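Local atomic coordinates of uncharacterized protein (Cricetid herpesvirus 2, PDB entry 4ZKQ), a protein that binds host chemokines and probably acts as a secreted viral decoy receptor that keeps them from their cellular receptors. Residues Leu63-Lys68 / Thr240-Tyr245; Phe110-Glu115 / Met259-Leu264. All blocks are in the same frame, centred on the assembly; numbering follows the deposited sequence. Where two conformers were deposited one is given.

In the fold
Both contacts join the antiparallel sheet built from strands 63-65, 68-74, 147-152 and 108-111 to the large mixed sheet that holds strands 233-244 and 260-263. The 63-65 and 108-111 strands are the outermost two of the first sheet, whereas 240-245 and 259-264 lie on antiparallel neighbours of the second, bonded between Gly243 and Val260 and between Ala241 and Val262. Interaction 1 is buried and smaller, made chiefly of leucine tips, with a sugar over its aromatic end. Interaction 2 is partly buried and rests on the Phe110 ring, packed on backbone and flanked by a methionine, and on the edge of Tyr261. Leu66 and Met259 touch, making the two patches continuous.

Interaction 1. Residues Leu63-Lys68 / Thr240-Tyr245; sequences LDLLEK and TALGFY. With NAG (2-acetamido-2-deoxy-beta-D-glucopyranose), chain B.
Leu66, in a type I' beta turn from Leu65 to Lys68, approaches strand 233-244 near Gly243, with 8.3 Å between the two CA atoms. The turn joins strands 63-65 and 68-74 into a two-residue beta hairpin and is closed by paired backbone bonds between Leu65 and Lys68. No hydrogen bond crosses to 240-245, so the hairpin faces the second sheet through side chains, as in sheet-on-sheet packing. Leu65 and Leu242 meet methyl to methyl, CD1 to CD1 at 4.3 Å. Leu66 carries most of the hairpin's share: its CD1 lies 4.4 Å from the CA of Gly243 and equally near CE1 of Phe244. Leu65 also packs on Thr207 and Ile209 of strand 206-223, while Arg151 binds the carbonyl oxygens of Leu65 and Leu66. With its CG anti to the carbonyl carbon (chi1 -48°), the ring of Phe244 is placed between Leu66 CD1, which meets it obliquely, and an N-acetylglucosamine of chain B. The sugar covers one face of the ring; its O3 sits over the ring centre, 3.4 Å above the plane, and its C4 comes within 3.8 Å of CZ of Phe244.

Interaction 2. Residues Phe110-Glu115 / Met259-Leu264; sequences FGPNKE and MVYVHL
Phe110 and Tyr261 both hold CG between the backbone N and the carbonyl carbon (chi1 56° and 72°), which brings their rings together at the junction of two beta sheets. The ring of Phe110 lies against the backbone of Met259 and Val260: the carbonyl O of Met259 stands over the ring centre, 3.5 Å above the plane, and CE2 of Phe110 reaches the carbonyl carbon of Val260 at 3.6 Å. The Met259 side chain runs obliquely past the same ring, its CG 3.6 Å from CZ of Phe110. Its SD makes a Met-aromatic contact, 5.1 Å from the centroid of the Phe110 ring and 69° off the normal, well displaced from the ring axis. Tyr261 presents its edge to Phe110, with CD2 of Tyr261 4.0 Å from CE2 of Phe110, and CA of Gly111 also lies near the plane of the tyrosine ring. Beyond it, OH of Tyr261 meets CD of Pro112 at 3.9 Å, and this hydroxyl is hydrogen-bonded to the backbone N of Leu147. Gly111 and Pro112 belong to the type II turn linking strand 108-111 to strand 114-115. Strand 147-152 pairs with strand 108-111 and places Val149 against Phe110, while strand 233-244 pairs with strand 260-263 and sets Thr240 and Leu242 against Tyr261.

Interaction 1. Residues Leu63-Lys68 / Thr240-Tyr245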
loop_
_atom_site.group_PDB
_atom_site.type_symbol
_atom_site.label_atom_id
_atom_site.label_comp_id
_atom_site.label_asym_id
_atom_site.label_seq_id
_atom_site.Cartn_x
_atom_site.Cartn_y
_atom_site.Cartn_z
ATOM N N LEU A 63 20.342 5.365 -2.961
ATOM C CA LEU A 63 21.060 6.234 -3.887
ATOM C C LEU A 63 21.777 7.324 -3.106
ATOM O O LEU A 63 21.273 7.797 -2.085
ATOM C CB LEU A 63 20.114 6.879 -4.894
ATOM C CG LEU A 63 19.878 6.232 -6.255
ATOM C CD1 LEU A 63 19.012 7.166 -7.080
ATOM C CD2 LEU A 63 21.174 5.927 -6.986
ATOM N N ASP A 64 22.947 7.735 -3.583
ATOM C CA ASP A 64 23.651 8.834 -2.944
ATOM C C ASP A 64 23.003 10.135 -3.396
ATOM O O ASP A 64 23.110 10.522 -4.557
ATOM C CB ASP A 64 25.144 8.817 -3.274
ATOM C CG ASP A 64 25.914 9.886 -2.517
ATOM O OD1 ASP A 64 25.956 9.821 -1.267
ATOM O OD2 ASP A 64 26.475 10.792 -3.169
ATOM N N LEU A 65 22.311 10.787 -2.469
ATOM C CA LEU A 65 21.544 11.990 -2.767
ATOM C C LEU A 65 21.722 13.006 -1.649
ATOM O O LEU A 65 21.624 12.656 -0.469
ATOM C CB LEU A 65 20.059 11.662 -2.933
ATOM C CG LEU A 65 19.661 10.705 -4.056
ATOM C CD1 LEU A 65 18.225 10.275 -3.866
ATOM C CD2 LEU A 65 19.830 11.357 -5.417
ATOM N N LEU A 66 21.970 14.259 -2.021
ATOM C CA LEU A 66 22.208 15.320 -1.048
ATOM C C LEU A 66 23.164 14.847 0.046
ATOM O O LEU A 66 22.942 15.087 1.228
ATOM C CB LEU A 66 20.879 15.796 -0.452
ATOM C CG LEU A 66 19.956 16.479 -1.466
ATOM C CD1 LEU A 66 18.575 16.756 -0.892
ATOM C CD2 LEU A 66 20.573 17.777 -1.957
ATOM N N GLU A 67 24.198 14.127 -0.381
ATOM C CA GLU A 67 25.347 13.753 0.453
ATOM C C GLU A 67 25.103 12.643 1.488
ATOM O O GLU A 67 25.918 12.449 2.392
ATOM C CB GLU A 67 25.892 14.999 1.166
ATOM C CG GLU A 67 26.200 16.153 0.205
ATOM C CD GLU A 67 26.926 17.313 0.868
ATOM O OE1 GLU A 67 27.430 17.144 1.998
ATOM O OE2 GLU A 67 26.995 18.397 0.251
ATOM N N LYS A 68 24.009 11.898 1.344
ATOM C CA LYS A 68 23.799 10.686 2.141
ATOM C C LYS A 68 23.149 9.594 1.303
ATOM O O LYS A 68 22.487 9.879 0.304
ATOM C CB LYS A 68 22.918 10.960 3.362
ATOM C CG LYS A 68 23.505 11.912 4.392
ATOM C CD LYS A 68 22.576 12.025 5.596
ATOM C CE LYS A 68 23.000 13.126 6.557
ATOM N NZ LYS A 68 22.021 13.299 7.678
ATOM N N THR A 240 9.348 11.919 -7.241
ATOM C CA THR A 240 9.497 12.498 -5.917
ATOM C C THR A 240 10.579 13.567 -5.867
ATOM O O THR A 240 11.698 13.336 -6.318
ATOM C CB THR A 240 9.847 11.413 -4.886
ATOM O OG1 THR A 240 8.940 10.313 -5.020
ATOM C CG2 THR A 240 9.765 11.976 -3.480
ATOM N N ALA A 241 10.239 14.722 -5.297
ATOM C CA ALA A 241 11.213 15.776 -5.004
ATOM C C ALA A 241 11.656 15.730 -3.545
ATOM O O ALA A 241 10.828 15.795 -2.640
ATOM C CB ALA A 241 10.622 17.144 -5.323
ATOM N N LEU A 242 12.961 15.605 -3.325
ATOM C CA LEU A 242 13.547 15.733 -1.994
ATOM C C LEU A 242 14.195 17.102 -1.841
ATOM O O LEU A 242 14.710 17.651 -2.810
ATOM C CB LEU A 242 14.595 14.654 -1.749
ATOM C CG LEU A 242 14.126 13.202 -1.868
ATOM C CD1 LEU A 242 15.251 12.278 -1.452
ATOM C CD2 LEU A 242 12.895 12.961 -1.027
ATOM N N GLY A 243 14.203 17.628 -0.620
ATOM C CA GLY A 243 14.812 18.921 -0.356
ATOM C C GLY A 243 14.387 19.503 0.977
ATOM O O GLY A 243 13.921 18.781 1.858
ATOM N N PHE A 244 14.556 20.815 1.128
ATOM C CA PHE A 244 14.225 21.491 2.379
ATOM C C PHE A 244 13.282 22.648 2.122
ATOM O O PHE A 244 13.462 23.407 1.167
ATOM C CB PHE A 244 15.488 21.992 3.076
ATOM C CG PHE A 244 16.570 20.963 3.176
ATOM C CD1 PHE A 244 17.452 20.767 2.129
ATOM C CD2 PHE A 244 16.710 20.192 4.318
ATOM C CE1 PHE A 244 18.451 19.818 2.217
ATOM C CE2 PHE A 244 17.710 19.242 4.412
ATOM C CZ PHE A 244 18.580 19.056 3.361
ATOM N N TYR A 245 12.296 22.781 3.002
ATOM C CA TYR A 245 11.346 23.876 2.944
ATOM C C TYR A 245 12.091 25.189 3.089
ATOM O O TYR A 245 12.985 25.307 3.928
ATOM C CB TYR A 245 10.297 23.735 4.047
ATOM C CG TYR A 245 9.154 24.712 3.935
ATOM C CD1 TYR A 245 8.177 24.550 2.966
ATOM C CD2 TYR A 245 9.046 25.790 4.803
ATOM C CE1 TYR A 245 7.128 25.436 2.856
ATOM C CE2 TYR A 245 7.999 26.682 4.701
ATOM C CZ TYR A 245 7.043 26.498 3.725
ATOM O OH TYR A 245 5.994 27.377 3.610
HETATM C C1 NAG B . 22.726 22.377 4.139
HETATM C C2 NAG B . 21.282 22.742 4.071
HETATM C C3 NAG B . 20.582 22.283 5.371
HETATM C C4 NAG B . 20.918 20.833 5.749
HETATM C C5 NAG B . 22.380 20.503 5.556
HETATM C C6 NAG B . 22.575 18.997 5.664
HETATM C C7 NAG B . 19.886 24.741 3.578
HETATM C C8 NAG B . 19.762 26.223 3.454
HETATM N N2 NAG B . 21.150 24.145 3.944
HETATM O O3 NAG B . 19.203 22.375 5.195
HETATM O O4 NAG B . 20.582 20.639 7.106
HETATM O O5 NAG B . 22.809 20.942 4.278
HETATM O O6 NAG B . 23.937 18.663 5.430
HETATM O O7 NAG B . 18.913 24.035 3.373
#

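Interaction 2. Residues Phe110-Glu115 / Met259-Leu264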
loop_
_atom_site.group_PDB
_atom_site.type_symbol
_atom_site.label_atom_id
_atom_site.label_comp_id
_atom_site.label_asym_id
_atom_site.label_seq_id
_atom_site.Cartn_x
_atom_site.Cartn_y
_atom_site.Cartn_z
ATOM N N PHE A 110 12.101 10.066 7.600
ATOM C CA PHE A 110 10.910 10.887 7.666
ATOM C C PHE A 110 9.816 10.296 6.800
ATOM O O PHE A 110 10.038 9.391 5.997
ATOM C CB PHE A 110 11.204 12.341 7.262
ATOM C CG PHE A 110 11.833 12.507 5.903
ATOM C CD1 PHE A 110 13.198 12.366 5.735
ATOM C CD2 PHE A 110 11.064 12.851 4.807
ATOM C CE1 PHE A 110 13.781 12.538 4.494
ATOM C CE2 PHE A 110 11.643 13.025 3.559
ATOM C CZ PHE A 110 13.002 12.871 3.406
ATOM N N GLY A 111 8.613 10.804 7.000
ATOM C CA GLY A 111 7.463 10.340 6.259
ATOM C C GLY A 111 6.331 11.300 6.502
ATOM O O GLY A 111 6.534 12.348 7.110
ATOM N N PRO A 112 5.131 10.950 6.033
ATOM C CA PRO A 112 4.015 11.862 6.258
ATOM C C PRO A 112 3.693 11.971 7.745
ATOM O O PRO A 112 3.577 10.953 8.428
ATOM C CB PRO A 112 2.877 11.211 5.487
ATOM C CG PRO A 112 3.197 9.733 5.568
ATOM C CD PRO A 112 4.692 9.665 5.461
ATOM N N ASN A 113 3.569 13.206 8.216
ATOM C CA ASN A 113 3.196 13.528 9.592
ATOM C C ASN A 113 4.370 13.421 10.560
ATOM O O ASN A 113 4.187 13.593 11.763
ATOM C CB ASN A 113 2.052 12.627 10.087
ATOM C CG ASN A 113 1.213 13.286 11.183
ATOM O OD1 ASN A 113 0.907 14.472 11.112
ATOM N ND2 ASN A 113 0.830 12.511 12.195
ATOM N N LYS A 114 5.572 13.149 10.056
ATOM C CA LYS A 114 6.717 12.955 10.949
ATOM C C LYS A 114 8.010 13.481 10.347
ATOM O O LYS A 114 8.539 12.926 9.390
ATOM C CB LYS A 114 6.867 11.474 11.301
ATOM C CG LYS A 114 7.967 11.160 12.312
ATOM C CD LYS A 114 7.749 11.836 13.657
ATOM C CE LYS A 114 8.791 11.366 14.677
ATOM N NZ LYS A 114 8.997 12.316 15.812
ATOM N N GLU A 115 8.523 14.544 10.956
ATOM C CA GLU A 115 9.733 15.220 10.503
ATOM C C GLU A 115 10.965 14.325 10.550
ATOM O O GLU A 115 11.002 13.341 11.288
ATOM C CB GLU A 115 9.988 16.458 11.370
ATOM C CG GLU A 115 10.460 16.115 12.790
ATOM C CD GLU A 115 10.465 17.312 13.725
ATOM O OE1 GLU A 115 10.359 18.457 13.236
ATOM O OE2 GLU A 115 10.572 17.102 14.953
ATOM N N MET A 259 14.958 17.402 6.124
ATOM C CA MET A 259 14.576 17.062 4.761
ATOM C C MET A 259 13.112 16.650 4.690
ATOM O O MET A 259 12.577 16.030 5.614
ATOM C CB MET A 259 15.454 15.947 4.193
ATOM C CG MET A 259 15.198 15.697 2.717
ATOM S SD MET A 259 16.374 14.559 1.972
ATOM C CE MET A 259 17.895 15.493 2.156
ATOM N N VAL A 260 12.486 17.013 3.579
ATOM C CA VAL A 260 11.098 16.678 3.294
ATOM C C VAL A 260 10.998 16.123 1.890
ATOM O O VAL A 260 11.987 16.111 1.153
ATOM C CB VAL A 260 10.178 17.901 3.400
ATOM C CG1 VAL A 260 10.200 18.453 4.799
ATOM C CG2 VAL A 260 10.611 18.965 2.401
ATOM N N TYR A 261 9.804 15.678 1.512
ATOM C CA TYR A 261 9.542 15.330 0.125
ATOM C C TYR A 261 8.267 16.003 -0.351
ATOM O O TYR A 261 7.412 16.389 0.449
ATOM C CB TYR A 261 9.453 13.803 -0.070
ATOM C CG TYR A 261 8.205 13.131 0.477
ATOM C CD1 TYR A 261 6.994 13.227 -0.186
ATOM C CD2 TYR A 261 8.250 12.374 1.641
ATOM C CE1 TYR A 261 5.861 12.613 0.298
ATOM C CE2 TYR A 261 7.121 11.756 2.135
ATOM C CZ TYR A 261 5.929 11.875 1.458
ATOM O OH TYR A 261 4.799 11.258 1.940
ATOM N N VAL A 262 8.165 16.144 -1.665
ATOM C CA VAL A 262 6.944 16.580 -2.324
ATOM C C VAL A 262 6.681 15.646 -3.496
ATOM O O VAL A 262 7.618 15.231 -4.179
ATOM C CB VAL A 262 7.054 18.045 -2.821
ATOM C CG1 VAL A 262 5.856 18.423 -3.673
ATOM C CG2 VAL A 262 7.175 18.996 -1.646
ATOM N N HIS A 263 5.415 15.294 -3.710
ATOM C CA HIS A 263 5.017 14.529 -4.890
ATOM C C HIS A 263 5.030 15.417 -6.130
ATOM O O HIS A 263 4.521 16.536 -6.093
ATOM C CB HIS A 263 3.615 13.935 -4.716
ATOM C CG HIS A 263 3.501 12.950 -3.596
ATOM N ND1 HIS A 263 4.170 11.741 -3.594
ATOM C CD2 HIS A 263 2.789 12.983 -2.448
ATOM C CE1 HIS A 263 3.880 11.083 -2.495
ATOM N NE2 HIS A 263 3.040 11.813 -1.773
ATOM N N LEU A 264 5.594 14.912 -7.225
ATOM C CA LEU A 264 5.563 15.618 -8.507
ATOM C C LEU A 264 4.600 14.936 -9.481
ATOM O O LEU A 264 4.352 13.735 -9.383
ATOM C CB LEU A 264 6.966 15.689 -9.110
ATOM C CG LEU A 264 8.025 16.358 -8.233
ATOM C CD1 LEU A 264 9.398 16.207 -8.869
ATOM C CD2 LEU A 264 7.693 17.827 -7.997
#